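Local coordinates for protein BIFUNCTIONAL PROTEIN Proline utilization A (PutA) (Corynebacterium freiburgense, PDB 5UX5) that catalyses the two-step oxidation of L-proline to glutamate, with an FAD-dependent proline dehydrogenase and an NAD-dependent aldehyde dehydrogenase on one chain, at residues L751-Y755 with T799-P803; E785-P791 with P803-V809; L977-D983 with S1014-G1020; A993-T999 with L1052-L1056. One frame throughout, in Å; residues are numbered along the deposited sequence.

Interaction 1 of 4, residues L751-Y755 with T799-P803; sequences LRVGY and TLWSP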
loop_
_atom_site.group_PDB
_atom_site.type_symbol
_atom_site.label_atom_id
_atom_site.label_comp_id
_atom_site.label_asym_id
_atom_site.label_seq_id
_atom_site.Cartn_x
_atom_site.Cartn_y
_atom_site.Cartn_z
ATOM N N LEU A 751 7.771 10.041 12.966
ATOM C CA LEU A 751 8.409 9.983 11.652
ATOM C C LEU A 751 9.837 10.521 11.681
ATOM O O LEU A 751 10.101 11.594 12.229
ATOM C CB LEU A 751 7.591 10.772 10.638
ATOM C CG LEU A 751 6.273 10.150 10.231
ATOM C CD1 LEU A 751 5.423 11.207 9.567
ATOM C CD2 LEU A 751 6.542 8.974 9.293
ATOM N N ARG A 752 10.748 9.794 11.028
ATOM C CA ARG A 752 12.153 10.191 10.939
ATOM C C ARG A 752 12.325 11.054 9.686
ATOM O O ARG A 752 12.189 10.558 8.561
ATOM C CB ARG A 752 13.082 8.983 10.852
ATOM C CG ARG A 752 13.007 7.945 11.967
ATOM C CD ARG A 752 13.072 8.469 13.393
ATOM N NE ARG A 752 12.705 7.396 14.319
ATOM C CZ ARG A 752 12.200 7.578 15.538
ATOM N NH1 ARG A 752 11.985 8.816 16.010
ATOM N NH2 ARG A 752 11.897 6.511 16.282
ATOM N N VAL A 753 12.620 12.338 9.875
ATOM C CA VAL A 753 12.807 13.272 8.774
ATOM C C VAL A 753 14.275 13.259 8.370
ATOM O O VAL A 753 15.163 13.354 9.220
ATOM C CB VAL A 753 12.356 14.689 9.176
ATOM C CG1 VAL A 753 12.516 15.649 8.023
ATOM C CG2 VAL A 753 10.922 14.681 9.649
ATOM N N GLY A 754 14.526 13.154 7.071
ATOM C CA GLY A 754 15.875 13.125 6.536
ATOM C C GLY A 754 15.833 12.968 5.029
ATOM O O GLY A 754 14.762 12.878 4.423
ATOM N N TYR A 755 17.023 12.931 4.427
ATOM C CA TYR A 755 17.130 12.793 2.979
ATOM C C TYR A 755 16.671 11.410 2.530
ATOM O O TYR A 755 16.751 10.430 3.276
ATOM C CB TYR A 755 18.570 13.041 2.507
ATOM C CG TYR A 755 19.001 14.468 2.691
ATOM C CD1 TYR A 755 18.473 15.481 1.901
ATOM C CD2 TYR A 755 19.893 14.818 3.707
ATOM C CE1 TYR A 755 18.839 16.803 2.097
ATOM C CE2 TYR A 755 20.257 16.124 3.906
ATOM C CZ TYR A 755 19.727 17.112 3.104
ATOM O OH TYR A 755 20.102 18.417 3.305
ATOM N N THR A 799 14.995 22.440 2.912
ATOM C CA THR A 799 14.375 21.307 2.254
ATOM C C THR A 799 13.883 20.249 3.230
ATOM O O THR A 799 12.959 19.500 2.895
ATOM C CB THR A 799 15.358 20.669 1.267
ATOM O OG1 THR A 799 16.510 20.180 1.971
ATOM C CG2 THR A 799 15.785 21.689 0.202
ATOM N N LEU A 800 14.470 20.166 4.416
ATOM C CA LEU A 800 14.065 19.206 5.431
ATOM C C LEU A 800 13.148 19.918 6.418
ATOM O O LEU A 800 13.606 20.782 7.172
ATOM C CB LEU A 800 15.291 18.641 6.139
ATOM C CG LEU A 800 16.071 17.647 5.291
ATOM C CD1 LEU A 800 17.394 17.237 5.955
ATOM C CD2 LEU A 800 15.186 16.447 5.013
ATOM N N TRP A 801 11.859 19.563 6.404
ATOM C CA TRP A 801 10.844 20.105 7.303
ATOM C C TRP A 801 10.159 18.968 8.046
ATOM O O TRP A 801 9.719 17.991 7.424
ATOM C CB TRP A 801 9.782 20.920 6.553
ATOM C CG TRP A 801 10.228 22.270 6.188
ATOM C CD1 TRP A 801 11.041 22.608 5.149
ATOM C CD2 TRP A 801 9.901 23.499 6.864
ATOM N NE1 TRP A 801 11.245 23.974 5.135
ATOM C CE2 TRP A 801 10.560 24.540 6.180
ATOM C CE3 TRP A 801 9.116 23.818 7.980
ATOM C CZ2 TRP A 801 10.454 25.869 6.567
ATOM C CZ3 TRP A 801 9.023 25.149 8.369
ATOM C CH2 TRP A 801 9.680 26.149 7.662
ATOM N N SER A 802 10.040 19.109 9.365
ATOM C CA SER A 802 9.291 18.136 10.142
ATOM C C SER A 802 7.795 18.326 9.862
ATOM O O SER A 802 7.373 19.403 9.446
ATOM C CB SER A 802 9.619 18.280 11.644
ATOM O OG SER A 802 8.654 19.017 12.394
ATOM N N PRO A 803 6.981 17.285 10.035
ATOM C CA PRO A 803 5.557 17.404 9.685
ATOM C C PRO A 803 4.806 18.222 10.713
ATOM O O PRO A 803 5.215 18.323 11.871
ATOM C CB PRO A 803 5.063 15.958 9.701
ATOM C CG PRO A 803 6.010 15.248 10.669
ATOM C CD PRO A 803 7.332 15.945 10.562
#
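Apolar packing between two loops brings Val-753 and Tyr-755, just past helix 740-750, against Leu-800 and Pro-803, just before strand 804-807; the two segments run in nearly opposite directions. Leu-800 divides its two methyls between neighbours. Its CD1 lies over one face of the Tyr-755 ring, 3.9 Å from the ring centroid and 22° off the normal, a CH-pi contact displaced toward the CZ–CE2 rim, with the two side chains crossing at about a right angle. The other methyl, CD2, rests on the backbone, 3.5 Å from Gly-754 C. Both loops belong to the aldehyde dehydrogenase fold, and they meet beside helix 706-718, whose Phe-718 touches both Leu-751 and Pro-803. With CG1 of Val-753 opposite the backbone N (chi1 -179°), that methyl comes within 3.7 Å of Trp-801 O, while CG2 approaches Pro-803 CD at 3.9 Å as the valine and the proline slide past each other. Leu-751 CD1 extends the apolar strip to Pro-803 CG at 4.2 Å. Polar ends are served from outside: Ser-802 OG bonds to Glu-792 N, and Thr-799 OG1 bonds to Asn-795. The Tyr-755 ring also meets that of His-757, with nearly parallel planes.

Interaction 2 of 4, residues E785-P791 with P803-V809; sequences ESWLVKP and PGIRDNV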
loop_
_atom_site.group_PDB
_atom_site.type_symbol
_atom_site.label_atom_id
_atom_site.label_comp_id
_atom_site.label_asym_id
_atom_site.label_seq_id
_atom_site.Cartn_x
_atom_site.Cartn_y
_atom_site.Cartn_z
ATOM N N GLU A 785 -7.445 28.347 14.682
ATOM C CA GLU A 785 -6.666 27.131 14.487
ATOM C C GLU A 785 -5.497 27.079 15.473
ATOM O O GLU A 785 -5.111 28.083 16.074
ATOM C CB GLU A 785 -6.167 27.068 13.039
ATOM C CG GLU A 785 -7.326 27.127 12.009
ATOM C CD GLU A 785 -6.878 27.033 10.554
ATOM O OE1 GLU A 785 -5.687 27.311 10.275
ATOM O OE2 GLU A 785 -7.719 26.656 9.689
ATOM N N SER A 786 -4.957 25.880 15.664
ATOM C CA SER A 786 -3.781 25.697 16.504
ATOM C C SER A 786 -2.938 24.575 15.908
ATOM O O SER A 786 -3.445 23.726 15.174
ATOM C CB SER A 786 -4.171 25.401 17.958
ATOM O OG SER A 786 -5.255 24.490 17.985
ATOM N N TRP A 787 -1.633 24.598 16.201
ATOM C CA TRP A 787 -0.749 23.497 15.832
ATOM C C TRP A 787 -0.822 22.420 16.907
ATOM O O TRP A 787 -0.436 22.666 18.052
ATOM C CB TRP A 787 0.705 23.949 15.682
ATOM C CG TRP A 787 1.055 24.721 14.454
ATOM C CD1 TRP A 787 1.564 25.981 14.405
ATOM C CD2 TRP A 787 0.956 24.280 13.089
ATOM N NE1 TRP A 787 1.774 26.367 13.095
ATOM C CE2 TRP A 787 1.409 25.343 12.270
ATOM C CE3 TRP A 787 0.516 23.099 12.478
ATOM C CZ2 TRP A 787 1.441 25.259 10.883
ATOM C CZ3 TRP A 787 0.543 23.015 11.088
ATOM C CH2 TRP A 787 0.998 24.088 10.307
ATOM N N LEU A 788 -1.315 21.230 16.538
ATOM C CA LEU A 788 -1.135 20.052 17.388
ATOM C C LEU A 788 0.294 19.544 17.299
ATOM O O LEU A 788 0.843 19.021 18.276
ATOM C CB LEU A 788 -2.099 18.934 16.987
ATOM C CG LEU A 788 -3.581 19.180 17.210
ATOM C CD1 LEU A 788 -4.354 17.948 16.791
ATOM C CD2 LEU A 788 -3.826 19.547 18.659
ATOM N N VAL A 789 0.886 19.634 16.114
ATOM C CA VAL A 789 2.306 19.408 15.895
ATOM C C VAL A 789 2.730 20.501 14.922
ATOM O O VAL A 789 2.119 20.636 13.857
ATOM C CB VAL A 789 2.597 18.007 15.313
ATOM C CG1 VAL A 789 4.069 17.844 15.001
ATOM C CG2 VAL A 789 2.105 16.894 16.242
ATOM N N LYS A 790 3.763 21.331 15.303
ATOM C CA LYS A 790 4.157 22.470 14.458
ATOM C C LYS A 790 5.378 22.101 13.624
ATOM O O LYS A 790 6.376 21.626 14.170
ATOM C CB LYS A 790 4.452 23.715 15.305
ATOM C CG LYS A 790 4.840 24.993 14.504
ATOM C CD LYS A 790 5.201 26.171 15.418
ATOM C CE LYS A 790 6.219 27.133 14.764
ATOM N NZ LYS A 790 5.665 28.398 14.141
ATOM N N PRO A 791 5.351 22.313 12.314
ATOM C CA PRO A 791 6.492 21.926 11.480
ATOM C C PRO A 791 7.725 22.696 11.899
ATOM O O PRO A 791 7.628 23.827 12.358
ATOM C CB PRO A 791 6.059 22.327 10.069
ATOM C CG PRO A 791 4.593 22.634 10.173
ATOM C CD PRO A 791 4.326 23.053 11.557
ATOM N N PRO A 803 6.981 17.285 10.035
ATOM C CA PRO A 803 5.557 17.404 9.685
ATOM C C PRO A 803 4.806 18.222 10.713
ATOM O O PRO A 803 5.215 18.323 11.871
ATOM C CB PRO A 803 5.063 15.958 9.701
ATOM C CG PRO A 803 6.010 15.248 10.669
ATOM C CD PRO A 803 7.332 15.945 10.562
ATOM N N GLY A 804 3.651 18.754 10.294
ATOM C CA GLY A 804 2.790 19.495 11.190
ATOM C C GLY A 804 1.337 19.077 11.054
ATOM O O GLY A 804 0.945 18.476 10.073
ATOM N N ILE A 805 0.540 19.403 12.065
ATOM C CA ILE A 805 -0.893 19.100 12.066
ATOM C C ILE A 805 -1.651 20.321 12.609
ATOM O O ILE A 805 -1.468 20.702 13.774
ATOM C CB ILE A 805 -1.213 17.845 12.895
ATOM C CG1 ILE A 805 -0.487 16.630 12.332
ATOM C CG2 ILE A 805 -2.711 17.612 13.016
ATOM C CD1 ILE A 805 -0.629 15.436 13.190
ATOM N N ARG A 806 -2.470 20.953 11.752
ATOM C CA ARG A 806 -3.433 21.979 12.161
ATOM C C ARG A 806 -4.730 21.363 12.653
ATOM O O ARG A 806 -5.261 20.425 12.042
ATOM C CB ARG A 806 -3.819 22.869 10.996
ATOM C CG ARG A 806 -2.722 23.493 10.318
ATOM C CD ARG A 806 -3.268 24.242 9.150
ATOM N NE ARG A 806 -2.137 24.882 8.520
ATOM C CZ ARG A 806 -2.045 26.176 8.302
ATOM N NH1 ARG A 806 -3.054 26.974 8.639
ATOM N NH2 ARG A 806 -0.944 26.655 7.736
ATOM N N ASP A 807 -5.285 21.959 13.701
ATOM C CA ASP A 807 -6.575 21.592 14.268
ATOM C C ASP A 807 -7.595 22.713 14.029
ATOM O O ASP A 807 -7.246 23.901 13.957
ATOM C CB ASP A 807 -6.385 21.289 15.767
ATOM C CG ASP A 807 -7.490 20.449 16.367
ATOM O OD1 ASP A 807 -8.346 19.925 15.626
ATOM O OD2 ASP A 807 -7.450 20.260 17.606
ATOM N N ASN A 808 -8.871 22.325 13.920
ATOM C CA ASN A 808 -9.990 23.263 13.775
ATOM C C ASN A 808 -9.941 24.021 12.441
ATOM O O ASN A 808 -10.286 25.203 12.364
ATOM C CB ASN A 808 -10.034 24.225 14.964
ATOM C CG ASN A 808 -10.318 23.508 16.269
ATOM O OD1 ASN A 808 -11.206 22.658 16.347
ATOM N ND2 ASN A 808 -9.520 23.798 17.285
ATOM N N VAL A 809 -9.506 23.340 11.385
ATOM C CA VAL A 809 -9.548 23.913 10.042
ATOM C C VAL A 809 -11.007 24.030 9.621
ATOM O O VAL A 809 -11.738 23.035 9.587
ATOM C CB VAL A 809 -8.742 23.049 9.061
ATOM C CG1 VAL A 809 -9.041 23.429 7.641
ATOM C CG2 VAL A 809 -7.262 23.205 9.329
#
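Ser-786 and Asp-807 form an antiparallel hydrogen-bonded pair, Trp-787 and Arg-806 the adjoining non-hydrogen-bonded pair, and beyond them the register slips by one, so that Leu-788 and Val-789 both face Ile-805. The carbonyl Ile-805 O takes Leu-788 N at 2.8 Å and, weakly, Val-789 N; Ile-805 N returns a bond to Val-789 O at 2.7 Å. On one face of the ladder Trp-787 and Arg-806 lie side by side and point the same way, Trp-787 CZ3 meeting Arg-806 CG at 3.4 Å, with ring and guanidinium planes 68° apart. Lys-790 CG and Pro-791 CD cover a face of the indole. Past the tryptophan, Arg-806 NH1 makes a salt bridge to Glu-785 OE1 at 3.1 Å; the acceptor lies in the guanidinium plane, but the carboxylate is turned 83° from it. Glu-785 OE1 also receives Glu-782 N, and Arg-806 NH2 reaches Gly-777 O, so each charged group has a further partner. On the other side Leu-788 CG packs on Asp-807 CB at 3.8 Å, and Asp-807 OD1 bonds to His-829. This is a classic beta bulge in a short antiparallel ladder, in which strand 786-787 flanks strand 804-807, itself paired in parallel with strand 824-830 of the aldehyde dehydrogenase fold.

Interaction 3 of 4, residues L977-D983 with S1014-G1020; sequences LYVVGDD and SRIRAIG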
loop_
_atom_site.group_PDB
_atom_site.type_symbol
_atom_site.label_atom_id
_atom_site.label_comp_id
_atom_site.label_asym_id
_atom_site.label_seq_id
_atom_site.Cartn_x
_atom_site.Cartn_y
_atom_site.Cartn_z
ATOM N N LEU A 977 -23.930 18.710 -19.474
ATOM C CA LEU A 977 -23.161 18.834 -20.705
ATOM C C LEU A 977 -23.630 20.057 -21.490
ATOM O O LEU A 977 -24.829 20.268 -21.666
ATOM C CB LEU A 977 -23.266 17.565 -21.563
ATOM C CG LEU A 977 -22.434 17.611 -22.850
ATOM C CD1 LEU A 977 -20.986 17.718 -22.508
ATOM C CD2 LEU A 977 -22.634 16.387 -23.697
ATOM N N TYR A 978 -22.686 20.891 -21.904
ATOM C CA TYR A 978 -22.969 22.057 -22.724
ATOM C C TYR A 978 -22.827 21.710 -24.200
ATOM O O TYR A 978 -21.930 20.953 -24.591
ATOM C CB TYR A 978 -22.037 23.218 -22.351
ATOM C CG TYR A 978 -22.399 23.837 -21.017
ATOM C CD1 TYR A 978 -23.387 24.817 -20.936
ATOM C CD2 TYR A 978 -21.756 23.449 -19.836
ATOM C CE1 TYR A 978 -23.741 25.383 -19.737
ATOM C CE2 TYR A 978 -22.100 24.025 -18.601
ATOM C CZ TYR A 978 -23.095 24.997 -18.560
ATOM O OH TYR A 978 -23.460 25.591 -17.364
ATOM N N VAL A 979 -23.721 22.258 -25.020
ATOM C CA VAL A 979 -23.784 21.929 -26.441
ATOM C C VAL A 979 -23.647 23.213 -27.249
ATOM O O VAL A 979 -24.366 24.187 -26.999
ATOM C CB VAL A 979 -25.093 21.197 -26.794
ATOM C CG1 VAL A 979 -25.095 20.767 -28.251
ATOM C CG2 VAL A 979 -25.303 20.019 -25.876
ATOM N N VAL A 980 -22.738 23.210 -28.220
ATOM C CA VAL A 980 -22.499 24.365 -29.075
ATOM C C VAL A 980 -22.795 24.007 -30.524
ATOM O O VAL A 980 -22.294 22.996 -31.035
ATOM C CB VAL A 980 -21.060 24.870 -28.948
ATOM C CG1 VAL A 980 -20.884 26.056 -29.865
ATOM C CG2 VAL A 980 -20.816 25.279 -27.552
ATOM N N GLY A 981 -23.628 24.810 -31.173
ATOM C CA GLY A 981 -23.965 24.593 -32.565
ATOM C C GLY A 981 -25.420 24.223 -32.720
ATOM O O GLY A 981 -26.129 23.944 -31.752
ATOM N N ASP A 982 -25.863 24.202 -33.975
ATOM C CA ASP A 982 -27.261 23.898 -34.283
ATOM C C ASP A 982 -27.325 22.791 -35.318
ATOM O O ASP A 982 -26.845 22.953 -36.446
ATOM C CB ASP A 982 -28.028 25.138 -34.756
ATOM C CG ASP A 982 -28.186 26.184 -33.642
ATOM O OD1 ASP A 982 -28.530 25.826 -32.482
ATOM O OD2 ASP A 982 -27.942 27.375 -33.929
ATOM N N ASP A 983 -27.901 21.663 -34.916
ATOM C CA ASP A 983 -28.118 20.524 -35.789
ATOM C C ASP A 983 -29.079 19.584 -35.091
ATOM O O ASP A 983 -28.690 18.897 -34.143
ATOM C CB ASP A 983 -26.806 19.832 -36.122
ATOM C CG ASP A 983 -26.983 18.710 -37.111
ATOM O OD1 ASP A 983 -27.782 17.785 -36.851
ATOM O OD2 ASP A 983 -26.329 18.757 -38.162
ATOM N N SER A 1014 -16.153 22.575 -17.209
ATOM C CA SER A 1014 -17.278 22.090 -17.982
ATOM C C SER A 1014 -16.802 21.264 -19.172
ATOM O O SER A 1014 -15.659 21.368 -19.634
ATOM C CB SER A 1014 -18.129 23.262 -18.463
ATOM O OG SER A 1014 -18.542 24.027 -17.367
ATOM N N ARG A 1015 -17.709 20.442 -19.677
ATOM C CA ARG A 1015 -17.524 19.753 -20.943
ATOM C C ARG A 1015 -18.484 20.374 -21.948
ATOM O O ARG A 1015 -19.668 20.553 -21.644
ATOM C CB ARG A 1015 -17.792 18.245 -20.802
ATOM C CG ARG A 1015 -16.741 17.401 -20.093
ATOM C CD ARG A 1015 -17.181 15.961 -20.021
ATOM N NE ARG A 1015 -16.307 15.119 -19.212
ATOM C CZ ARG A 1015 -16.565 13.844 -18.912
ATOM N NH1 ARG A 1015 -17.677 13.263 -19.335
ATOM N NH2 ARG A 1015 -15.721 13.140 -18.178
ATOM N N ILE A 1016 -17.979 20.727 -23.127
ATOM C CA ILE A 1016 -18.769 21.419 -24.140
ATOM C C ILE A 1016 -18.732 20.574 -25.398
ATOM O O ILE A 1016 -17.649 20.335 -25.948
ATOM C CB ILE A 1016 -18.245 22.835 -24.407
ATOM C CG1 ILE A 1016 -18.273 23.657 -23.131
ATOM C CG2 ILE A 1016 -19.068 23.509 -25.390
ATOM C CD1 ILE A 1016 -17.190 24.706 -23.097
ATOM N N ARG A 1017 -19.905 20.069 -25.816
ATOM C CA ARG A 1017 -20.010 19.238 -27.016
ATOM C C ARG A 1017 -20.335 20.107 -28.227
ATOM O O ARG A 1017 -21.266 20.920 -28.187
ATOM C CB ARG A 1017 -21.080 18.158 -26.852
ATOM C CG ARG A 1017 -21.028 17.054 -27.903
ATOM C CD ARG A 1017 -19.755 16.243 -27.753
ATOM N NE ARG A 1017 -19.690 15.068 -28.631
ATOM C CZ ARG A 1017 -19.104 15.037 -29.826
ATOM N NH1 ARG A 1017 -18.525 16.115 -30.335
ATOM N NH2 ARG A 1017 -19.099 13.911 -30.522
ATOM N N ALA A 1018 -19.569 19.925 -29.302
ATOM C CA ALA A 1018 -19.763 20.657 -30.545
ATOM C C ALA A 1018 -20.648 19.846 -31.477
ATOM O O ALA A 1018 -20.378 18.664 -31.737
ATOM C CB ALA A 1018 -18.434 20.937 -31.236
ATOM N N ILE A 1019 -21.717 20.473 -31.968
ATOM C CA ILE A 1019 -22.561 19.842 -32.970
ATOM C C ILE A 1019 -22.672 20.759 -34.179
ATOM O O ILE A 1019 -22.638 21.989 -34.059
ATOM C CB ILE A 1019 -23.956 19.486 -32.400
ATOM C CG1 ILE A 1019 -24.791 20.736 -32.096
ATOM C CG2 ILE A 1019 -23.821 18.618 -31.159
ATOM C CD1 ILE A 1019 -26.218 20.408 -31.785
ATOM N N GLY A 1020 -22.819 20.155 -35.357
ATOM C CA GLY A 1020 -23.037 20.920 -36.569
ATOM C C GLY A 1020 -21.774 21.073 -37.397
ATOM O O GLY A 1020 -20.703 20.546 -37.075
#
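Ile-1016 has CG1 opposite its carbonyl carbon (chi1 -59°), which swings CG2 along the strand to meet Val-980 CG2; Ile-1019 instead holds CG1 between its backbone N and carbonyl carbon (chi1 69°), sending CD1 to Val-979 CG1 at 3.7 Å. These pairs clothe two neighbouring parallel strands, 965-980 and 1015-1018, in the C-terminal part of the chain, consistent with a Rossmann-like alpha/beta fold; strand 1000-1003 pairs in parallel with 965-980, and strand 1038-1040 with 1015-1018. The strand directions diverge by 33°, a marked twist. Backbone bonds alternate across the gap: Tyr-978 N to Arg-1015 O at 3.0 Å, Arg-1017 N to Tyr-978 O, Val-980 N to Arg-1017 O at 2.7 Å, and Ile-1019 N to Val-980 O at 2.8 Å. Val-979 and Arg-1017 share the face covered by helix 984-997, whereas Val-980 and Ile-1016 lean on Ile-1028 of helix 1026-1035. Leu-977 reaches across with CD1, 3.7 Å from Arg-1015 CB, and lies alongside the start of Arg-1017, whose chain bends away to a salt bridge with Glu-1051 and to the carbonyls of Ile-1040 and Gly-1042. At the C-terminal ends of the strands, Gly-981 CA sits 3.3 Å from Ile-1019 O in a CA-H...O contact. Asp-983 is the N-cap of helix 984-997: its OD1 accepts Gln-986 N, Gln-986 OE1 accepts Gly-1020 N, and Asp-983 CB packs on Gly-1020 CA at 3.9 Å.

Interaction 4 of 4, residues A993-T999 with L1052-L1056; sequences AALRTGT and LLHFL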
loop_
_atom_site.group_PDB
_atom_site.type_symbol
_atom_site.label_atom_id
_atom_site.label_comp_id
_atom_site.label_asym_id
_atom_site.label_seq_id
_atom_site.Cartn_x
_atom_site.Cartn_y
_atom_site.Cartn_z
ATOM N N ALA A 993 -28.328 9.870 -25.595
ATOM C CA ALA A 993 -27.294 9.648 -24.585
ATOM C C ALA A 993 -27.709 10.213 -23.232
ATOM O O ALA A 993 -27.498 9.574 -22.196
ATOM C CB ALA A 993 -25.979 10.273 -25.027
ATOM N N ALA A 994 -28.284 11.417 -23.214
ATOM C CA ALA A 994 -28.603 12.049 -21.936
ATOM C C ALA A 994 -29.761 11.364 -21.236
ATOM O O ALA A 994 -29.837 11.383 -19.999
ATOM C CB ALA A 994 -28.903 13.535 -22.127
ATOM N N LEU A 995 -30.701 10.813 -22.007
ATOM C CA LEU A 995 -31.816 10.088 -21.408
ATOM C C LEU A 995 -31.328 8.870 -20.648
ATOM O O LEU A 995 -31.943 8.470 -19.658
ATOM C CB LEU A 995 -32.810 9.689 -22.496
ATOM C CG LEU A 995 -34.091 8.950 -22.116
ATOM C CD1 LEU A 995 -34.881 9.748 -21.136
ATOM C CD2 LEU A 995 -34.935 8.711 -23.381
ATOM N N ARG A 996 -30.203 8.297 -21.075
ATOM C CA ARG A 996 -29.678 7.067 -20.507
ATOM C C ARG A 996 -28.766 7.321 -19.316
ATOM O O ARG A 996 -28.721 6.496 -18.392
ATOM C CB ARG A 996 -28.933 6.282 -21.599
ATOM C CG ARG A 996 -28.205 5.041 -21.126
ATOM C CD ARG A 996 -27.564 4.265 -22.255
ATOM N NE ARG A 996 -28.505 3.876 -23.304
ATOM C CZ ARG A 996 -29.205 2.738 -23.304
ATOM N NH1 ARG A 996 -29.078 1.885 -22.301
ATOM N NH2 ARG A 996 -30.039 2.453 -24.301
ATOM N N THR A 997 -28.015 8.422 -19.324
ATOM C CA THR A 997 -27.120 8.716 -18.220
ATOM C C THR A 997 -27.731 9.656 -17.196
ATOM O O THR A 997 -27.221 9.731 -16.065
ATOM C CB THR A 997 -25.797 9.295 -18.731
ATOM O OG1 THR A 997 -26.046 10.519 -19.424
ATOM C CG2 THR A 997 -25.141 8.324 -19.652
ATOM N N GLY A 998 -28.818 10.341 -17.548
ATOM C CA GLY A 998 -29.396 11.360 -16.696
ATOM C C GLY A 998 -28.781 12.743 -16.811
ATOM O O GLY A 998 -29.167 13.635 -16.050
ATOM N N THR A 999 -27.838 12.945 -17.725
ATOM C CA THR A 999 -27.184 14.232 -17.888
ATOM C C THR A 999 -28.179 15.282 -18.374
ATOM O O THR A 999 -29.169 14.976 -19.042
ATOM C CB THR A 999 -26.048 14.111 -18.902
ATOM O OG1 THR A 999 -25.117 13.127 -18.459
ATOM C CG2 THR A 999 -25.339 15.410 -19.087
ATOM N N LEU A 1052 -20.591 7.830 -25.626
ATOM C CA LEU A 1052 -21.093 7.896 -24.252
ATOM C C LEU A 1052 -20.005 8.274 -23.239
ATOM O O LEU A 1052 -20.338 8.665 -22.108
ATOM C CB LEU A 1052 -21.777 6.573 -23.854
ATOM C CG LEU A 1052 -23.147 6.294 -24.521
ATOM C CD1 LEU A 1052 -23.681 4.901 -24.277
ATOM C CD2 LEU A 1052 -24.199 7.278 -24.084
ATOM N N LEU A 1053 -18.719 8.208 -23.606
ATOM C CA LEU A 1053 -17.689 8.615 -22.649
ATOM C C LEU A 1053 -17.843 10.092 -22.305
ATOM O O LEU A 1053 -17.557 10.507 -21.179
ATOM C CB LEU A 1053 -16.279 8.298 -23.178
ATOM C CG LEU A 1053 -15.893 6.804 -23.276
ATOM C CD1 LEU A 1053 -14.576 6.543 -23.965
ATOM C CD2 LEU A 1053 -15.866 6.120 -21.955
ATOM N N HIS A 1054 -18.355 10.884 -23.248
ATOM C CA HIS A 1054 -18.602 12.300 -23.024
ATOM C C HIS A 1054 -19.685 12.548 -21.988
ATOM O O HIS A 1054 -19.793 13.675 -21.482
ATOM C CB HIS A 1054 -18.987 12.971 -24.345
ATOM C CG HIS A 1054 -17.964 12.802 -25.417
ATOM N ND1 HIS A 1054 -18.290 12.476 -26.716
ATOM C CD2 HIS A 1054 -16.616 12.928 -25.389
ATOM C CE1 HIS A 1054 -17.188 12.393 -27.439
ATOM N NE2 HIS A 1054 -16.156 12.666 -26.657
ATOM N N PHE A 1055 -20.458 11.520 -21.632
ATOM C CA PHE A 1055 -21.549 11.671 -20.682
ATOM C C PHE A 1055 -21.260 11.040 -19.331
ATOM O O PHE A 1055 -22.157 10.991 -18.480
ATOM C CB PHE A 1055 -22.826 11.089 -21.288
ATOM C CG PHE A 1055 -23.316 11.859 -22.479
ATOM C CD1 PHE A 1055 -22.686 11.732 -23.712
ATOM C CD2 PHE A 1055 -24.393 12.715 -22.372
ATOM C CE1 PHE A 1055 -23.123 12.454 -24.813
ATOM C CE2 PHE A 1055 -24.845 13.425 -23.481
ATOM C CZ PHE A 1055 -24.207 13.297 -24.696
ATOM N N LEU A 1056 -20.025 10.572 -19.106
ATOM C CA LEU A 1056 -19.667 9.752 -17.948
ATOM C C LEU A 1056 -18.332 10.183 -17.340
ATOM O O LEU A 1056 -17.393 10.598 -18.029
ATOM C CB LEU A 1056 -19.587 8.264 -18.330
ATOM C CG LEU A 1056 -20.869 7.631 -18.880
ATOM C CD1 LEU A 1056 -20.529 6.329 -19.566
ATOM C CD2 LEU A 1056 -21.900 7.409 -17.785
#
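Ala-993 and Phe-1055 make the aromatic part of the contact: the CB of Ala-993 sits almost over the ring centre, 3.5 Å from the centroid and 11° off the normal, in a CH-pi contact. Apolar packing flanks it. Leu-1052 CD2 touches the same Ala-993 CB at 3.6 Å, and Thr-997 CG2, opposite its own carbonyl carbon, meets Leu-1056 CD2 at 3.9 Å. The aliphatic stem of Arg-996 brushes Leu-1052, while its guanidinium turns off to a salt bridge with Glu-946 and a cation-pi contact with Tyr-929. Among polar groups, Thr-999 OG1 stands at the edge of the Phe-1055 ring, 4.0 Å from CD2, and bonds to Leu-974 O of strand 965-980. Thr-997 OG1 (chi1 61°) lies 2.9 Å from Thr-999 OG1, two residues on, and 3.8 Å from Phe-1055 CB. Backbone bonds shape each side separately: Gly-998 N closes on Ala-994 O at 2.9 Å as positive phi ends helix 984-997, and Phe-1055 N bonds to Leu-1052 O at 2.9 Å in the 3-10 turn leading into strand 1056-1064. The helix end and the turn, in what is probably a Rossmann-like unit, are thus joined by dispersion and CH-pi contact in a buried interface, with the hydroxyl of Thr-999 satisfied by the neighbouring strand and the charge of Arg-996 paired with Glu-946.

Interactions 1 and 2 are continuous: they share Pro-803, their centres are 16 Å apart, and Ser-802 O meets Pro-791 CB at 3.3 Å. Both lie in the aldehyde dehydrogenase region; the side chain of Trp-801, in interaction 1, is about 14 Å from the bound NAD. Interactions 3 and 4 form a second pair, their centres 14 Å apart, within the probably Rossmann-like C-terminal unit. Strand 965-980 of interaction 3 leads directly into helix 984-997 of interaction 4, and Arg-1015 NH1 hydrogen-bonds to Leu-1056 O and, weakly, to His-1054 O. The two pairs do not touch; even interactions 2 and 3 stay about 26 Å apart between nearest atoms.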